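PDB 2YIK: endoglucanase from Clostridium thermocellum, which probably hydrolyses internal beta-1,4-glucosidic bonds of cellulose. Local coordinates for residues A[50-55]-A[62-67]; A[54-59]-A[70-75]. All blocks are in the same frame, centred on the assembly; numbering follows the deposited sequence.

Interaction 1 (A[50-55]-A[62-67]); sequences FYDANM and ENSLLS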
loop_
_atom_site.group_PDB
_atom_site.type_symbol
_atom_site.label_atom_id
_atom_site.label_comp_id
_atom_site.label_asym_id
_atom_site.label_seq_id
_atom_site.Cartn_x
_atom_site.Cartn_y
_atom_site.Cartn_z
ATOM N N PHE A 50 6.543 10.823 3.486
ATOM C CA PHE A 50 6.169 10.866 2.080
ATOM C C PHE A 50 4.654 10.893 2.007
ATOM O O PHE A 50 4.076 11.522 1.127
ATOM C CB PHE A 50 6.656 9.639 1.307
ATOM C CG PHE A 50 6.163 9.618 -0.116
ATOM C CD1 PHE A 50 6.708 10.472 -1.067
ATOM C CD2 PHE A 50 5.126 8.765 -0.498
ATOM C CE1 PHE A 50 6.200 10.511 -2.362
ATOM C CE2 PHE A 50 4.613 8.797 -1.786
ATOM C CZ PHE A 50 5.161 9.658 -2.727
ATOM N N TYR A 51 4.009 10.209 2.940
ATOM C CA TYR A 51 2.561 10.171 2.935
ATOM C C TYR A 51 1.985 11.544 3.254
ATOM O O TYR A 51 0.985 11.946 2.660
ATOM C CB TYR A 51 2.077 9.083 3.893
ATOM C CG TYR A 51 2.444 7.717 3.357
ATOM C CD1 TYR A 51 1.827 7.213 2.209
ATOM C CD2 TYR A 51 3.477 6.974 3.930
ATOM C CE1 TYR A 51 2.236 6.004 1.638
ATOM C CE2 TYR A 51 3.896 5.767 3.370
ATOM C CZ TYR A 51 3.275 5.289 2.221
ATOM O OH TYR A 51 3.717 4.125 1.635
ATOM N N ASP A 52 2.628 12.278 4.157
ATOM C CA ASP A 52 2.152 13.617 4.481
ATOM C C ASP A 52 2.221 14.492 3.234
ATOM O O ASP A 52 1.372 15.361 3.027
ATOM C CB ASP A 52 3.004 14.258 5.579
ATOM C CG ASP A 52 2.932 13.505 6.888
ATOM O OD1 ASP A 52 3.226 12.290 6.883
ATOM O OD2 ASP A 52 2.586 14.128 7.918
ATOM N N ALA A 53 3.231 14.253 2.400
ATOM C CA ALA A 53 3.415 15.035 1.183
ATOM C C ALA A 53 2.378 14.729 0.115
ATOM O O ALA A 53 2.184 15.526 -0.802
ATOM C CB ALA A 53 4.818 14.814 0.625
ATOM N N ASN A 54 1.716 13.579 0.228
ATOM C CA ASN A 54 0.705 13.191 -0.751
ATOM C C ASN A 54 -0.738 13.246 -0.256
ATOM O O ASN A 54 -1.647 12.840 -0.977
ATOM C CB ASN A 54 0.977 11.780 -1.302
ATOM C CG ASN A 54 2.037 11.763 -2.398
ATOM O OD1 ASN A 54 2.008 10.917 -3.297
ATOM N ND2 ASN A 54 2.985 12.683 -2.317
ATOM N N MET A 55 -0.958 13.726 0.964
ATOM C CA MET A 55 -2.325 13.825 1.472
ATOM C C MET A 55 -3.156 14.721 0.550
ATOM O O MET A 55 -2.686 15.742 0.057
ATOM C CB MET A 55 -2.331 14.360 2.901
ATOM C CG MET A 55 -1.805 13.335 3.891
ATOM S SD MET A 55 -1.821 13.896 5.598
ATOM C CE MET A 55 -1.603 12.325 6.452
ATOM N N GLU A 62 -4.938 19.716 8.416
ATOM C CA GLU A 62 -5.252 19.137 9.719
ATOM C C GLU A 62 -4.484 17.835 9.971
ATOM O O GLU A 62 -4.207 17.476 11.122
ATOM C CB GLU A 62 -6.755 18.853 9.830
ATOM C CG GLU A 62 -7.670 20.079 9.668
ATOM C CD GLU A 62 -7.947 20.436 8.201
ATOM O OE1 GLU A 62 -7.306 19.847 7.305
ATOM O OE2 GLU A 62 -8.809 21.307 7.939
ATOM N N ASN A 63 -4.124 17.135 8.899
ATOM C CA ASN A 63 -3.438 15.855 9.039
ATOM C C ASN A 63 -1.968 15.754 8.622
ATOM O O ASN A 63 -1.244 14.891 9.121
ATOM C CB ASN A 63 -4.250 14.788 8.310
ATOM C CG ASN A 63 -5.583 14.523 8.981
ATOM O OD1 ASN A 63 -5.675 13.728 9.919
ATOM N ND2 ASN A 63 -6.624 15.206 8.517
ATOM N N SER A 64 -1.529 16.614 7.711
ATOM C CA SER A 64 -0.140 16.586 7.249
ATOM C C SER A 64 0.806 17.401 8.140
ATOM O O SER A 64 0.458 18.494 8.596
ATOM C CB SER A 64 -0.068 17.094 5.808
ATOM O OG SER A 64 1.271 17.294 5.405
ATOM N N LEU A 65 2.000 16.864 8.393
ATOM C CA LEU A 65 2.986 17.547 9.223
ATOM C C LEU A 65 3.870 18.469 8.402
ATOM O O LEU A 65 4.752 19.129 8.948
ATOM C CB LEU A 65 3.874 16.538 9.948
ATOM C CG LEU A 65 3.245 15.665 11.032
ATOM C CD1 LEU A 65 4.172 14.509 11.336
ATOM C CD2 LEU A 65 2.980 16.487 12.288
ATOM N N LEU A 66 3.646 18.512 7.091
ATOM C CA LEU A 66 4.453 19.366 6.221
ATOM C C LEU A 66 3.757 20.706 5.991
ATOM O O LEU A 66 2.667 20.761 5.413
ATOM C CB LEU A 66 4.714 18.654 4.891
ATOM C CG LEU A 66 5.461 17.322 5.033
ATOM C CD1 LEU A 66 5.476 16.601 3.695
ATOM C CD2 LEU A 66 6.884 17.575 5.548
ATOM N N SER A 67 4.392 21.780 6.456
ATOM C CA SER A 67 3.829 23.116 6.333
ATOM C C SER A 67 3.584 23.545 4.895
ATOM O O SER A 67 2.724 24.392 4.639
ATOM C CB SER A 67 4.740 24.134 7.030
ATOM O OG SER A 67 6.048 24.112 6.475
#
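An ST turn at S64, just past the short helix 60-63, docks onto helix 49-54 in the N-terminal part of the modelled chain. D52 and S64 carry the polar part. The carboxylate of D52 takes the backbone N-H of L65 on OD2, at 2.8 Å from L65 N and with a fairly straight angle of 159° at the hydrogen. OD2 uses its anti lone pair, the one turned away from OD1. The S64 hydroxyl has two roles. OG gives a hydrogen bond to the backbone O of D52, 3.1 Å away, and comes in from above the carbonyl plane. OG also accepts from L66 N at 3.2 Å, which closes the ST turn. OG stands anti to the backbone N of S64 (chi1 170°), and this turns the hydroxyl toward the D52 carbonyl.

Apolar contacts flank these bonds. L66 CD1 rests 3.6 Å from A53 CB. The extended side chain of M55 crosses that of N63 at about a right angle, and M55 SD lies 3.7 Å from N63 CB. H153 of helix 151-167 also touches the side chains of D52 and L65.

D52 thus holds the turn through both side chain and backbone. The L65 N-H would favour a charged carboxylate on this largely buried aspartate.

Interaction 2 (A[54-59]-A[70-75]); sequences NMCGTG and GDCHVY. With ZN (zinc ion), chain E.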
loop_
_atom_site.group_PDB
_atom_site.type_symbol
_atom_site.label_atom_id
_atom_site.label_comp_id
_atom_site.label_asym_id
_atom_site.label_seq_id
_atom_site.Cartn_x
_atom_site.Cartn_y
_atom_site.Cartn_z
ATOM N N ASN A 54 1.716 13.579 0.228
ATOM C CA ASN A 54 0.705 13.191 -0.751
ATOM C C ASN A 54 -0.738 13.246 -0.256
ATOM O O ASN A 54 -1.647 12.840 -0.977
ATOM C CB ASN A 54 0.977 11.780 -1.302
ATOM C CG ASN A 54 2.037 11.763 -2.398
ATOM O OD1 ASN A 54 2.008 10.917 -3.297
ATOM N ND2 ASN A 54 2.985 12.683 -2.317
ATOM N N MET A 55 -0.958 13.726 0.964
ATOM C CA MET A 55 -2.325 13.825 1.472
ATOM C C MET A 55 -3.156 14.721 0.550
ATOM O O MET A 55 -2.686 15.742 0.057
ATOM C CB MET A 55 -2.331 14.360 2.901
ATOM C CG MET A 55 -1.805 13.335 3.891
ATOM S SD MET A 55 -1.821 13.896 5.598
ATOM C CE MET A 55 -1.603 12.325 6.452
ATOM N N CYS A 56 -4.402 14.324 0.334
ATOM C CA CYS A 56 -5.295 15.024 -0.572
ATOM C C CYS A 56 -6.630 15.381 0.085
ATOM O O CYS A 56 -7.037 14.756 1.064
ATOM C CB CYS A 56 -5.514 14.111 -1.789
ATOM S SG CYS A 56 -6.571 14.700 -3.117
ATOM N N GLY A 57 -7.299 16.404 -0.443
ATOM C CA GLY A 57 -8.598 16.786 0.088
ATOM C C GLY A 57 -8.699 17.940 1.064
ATOM O O GLY A 57 -7.810 18.784 1.160
ATOM N N THR A 58 -9.805 17.953 1.804
ATOM C CA THR A 58 -10.102 18.991 2.782
ATOM C C THR A 58 -9.461 18.765 4.148
ATOM O O THR A 58 -9.577 19.605 5.037
ATOM C CB THR A 58 -11.628 19.124 2.980
ATOM O OG1 THR A 58 -12.172 17.872 3.421
ATOM C CG2 THR A 58 -12.294 19.520 1.674
ATOM N N GLY A 59 -8.784 17.639 4.323
ATOM C CA GLY A 59 -8.168 17.385 5.609
ATOM C C GLY A 59 -6.655 17.460 5.649
ATOM O O GLY A 59 -6.052 17.025 6.628
ATOM N N GLY A 70 -1.171 22.026 1.816
ATOM C CA GLY A 70 -2.451 22.522 2.307
ATOM C C GLY A 70 -3.564 21.761 1.604
ATOM O O GLY A 70 -3.286 20.916 0.749
ATOM N N ASP A 71 -4.818 22.052 1.942
ATOM C CA ASP A 71 -5.955 21.379 1.316
ATOM C C ASP A 71 -5.867 21.479 -0.199
ATOM O O ASP A 71 -5.479 22.514 -0.736
ATOM C CB ASP A 71 -7.280 22.001 1.780
ATOM C CG ASP A 71 -7.549 21.771 3.249
ATOM O OD1 ASP A 71 -6.836 20.959 3.863
ATOM O OD2 ASP A 71 -8.486 22.395 3.796
ATOM N N CYS A 72 -6.237 20.405 -0.888
ATOM C CA CYS A 72 -6.179 20.393 -2.345
ATOM C C CYS A 72 -7.336 19.614 -2.952
ATOM O O CYS A 72 -7.940 18.773 -2.287
ATOM C CB CYS A 72 -4.864 19.771 -2.812
ATOM S SG CYS A 72 -4.586 18.123 -2.122
ATOM N N HIS A 73 -7.610 19.886 -4.226
ATOM C CA HIS A 73 -8.692 19.237 -4.960
ATOM C C HIS A 73 -9.921 19.139 -4.069
ATOM O O HIS A 73 -10.609 18.115 -4.043
ATOM C CB HIS A 73 -8.252 17.847 -5.427
ATOM C CG HIS A 73 -6.927 17.847 -6.124
ATOM N ND1 HIS A 73 -5.763 17.432 -5.517
ATOM C CD2 HIS A 73 -6.571 18.292 -7.355
ATOM C CE1 HIS A 73 -4.745 17.623 -6.338
ATOM N NE2 HIS A 73 -5.209 18.144 -7.459
ATOM N N VAL A 74 -10.199 20.218 -3.340
ATOM C CA VAL A 74 -11.342 20.221 -2.445
ATOM C C VAL A 74 -12.664 20.062 -3.195
ATOM O O VAL A 74 -13.678 19.722 -2.592
ATOM C CB VAL A 74 -11.366 21.492 -1.549
ATOM C CG1 VAL A 74 -10.084 21.558 -0.718
ATOM C CG2 VAL A 74 -11.525 22.748 -2.402
ATOM N N TYR A 75 -12.668 20.283 -4.506
ATOM C CA TYR A 75 -13.908 20.100 -5.250
ATOM C C TYR A 75 -14.277 18.615 -5.332
ATOM O O TYR A 75 -15.388 18.271 -5.743
ATOM C CB TYR A 75 -13.838 20.722 -6.658
ATOM C CG TYR A 75 -12.583 20.451 -7.455
ATOM C CD1 TYR A 75 -11.403 21.148 -7.191
ATOM C CD2 TYR A 75 -12.589 19.539 -8.515
ATOM C CE1 TYR A 75 -10.257 20.954 -7.973
ATOM C CE2 TYR A 75 -11.453 19.334 -9.301
ATOM C CZ TYR A 75 -10.293 20.048 -9.026
ATOM O OH TYR A 75 -9.178 19.880 -9.819
HETATM ZN ZN ZN E . -5.154 16.565 -3.747
#
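C56 in residues 54-59 and C72 and H73 in residues 70-75 meet at a zinc ion, and this is the tight, buried part of the contact. C56 SG lies 2.4 Å from the zinc ion and C72 SG 2.3 Å. H73 binds it through ND1 at 2.1 Å. H115 supplies the fourth ligand through NE2, giving a two-cysteine, two-histidine site, consistent with a structural role. The two thiolates reach the metal by different torsions. C56 SG stands anti to its backbone N (chi1 -179°), while C72 SG sits between backbone N and carbonyl carbon (chi1 55°). The zinc ion on ND1 and D200 on NE2 together hold the turn of the H73 imidazole.

Beside the metal a backbone hydrogen bond joins the two loops. C72 N donates to G57 O at 3.0 Å. The return bonds from G57 N, to C72 O and to C72 SG, are both weak.

Toward the exposed T58 the contact loosens. T58 CG2 merely touches V74 CG1, 3.8 Å away, and the two side chains cross obliquely. The D71 carboxylate packs against the T58 carbonyl, with OD2 3.2 Å from T58 O. Both are acceptors, so no bond joins them. D71 OD1 instead takes the N-H of D61, at the start of helix 60-63.

Zinc coordination and one good backbone hydrogen bond therefore carry most of the contact. The weak N-H contact to C72 SG and the hydrogen bond from H73 NE2 to D200 OD2 would both tune the ligands: the first would offset some thiolate charge, and the second would probably make the imidazole a stronger donor to zinc.

Interaction 1 starts on helix 49-54 and interaction 2 in the loop that follows; they share N54 and M55. From there the chain passes C56, turns through helix 60-63 and comes back at 62-67, where interaction 1 closes the smaller loop. It then continues to 70-75, where interaction 2 closes a second loop. The two loops cross rather than nest: 56-59 lies inside the first loop, and 62-67 inside the second. Their centres are about 10 Å apart. Interaction 1 ties the end of helix 60-63 back to helix 49-54. Interaction 2 adds the loop before strand 79-80, and through H115 the zinc ion brings in another part of the chain.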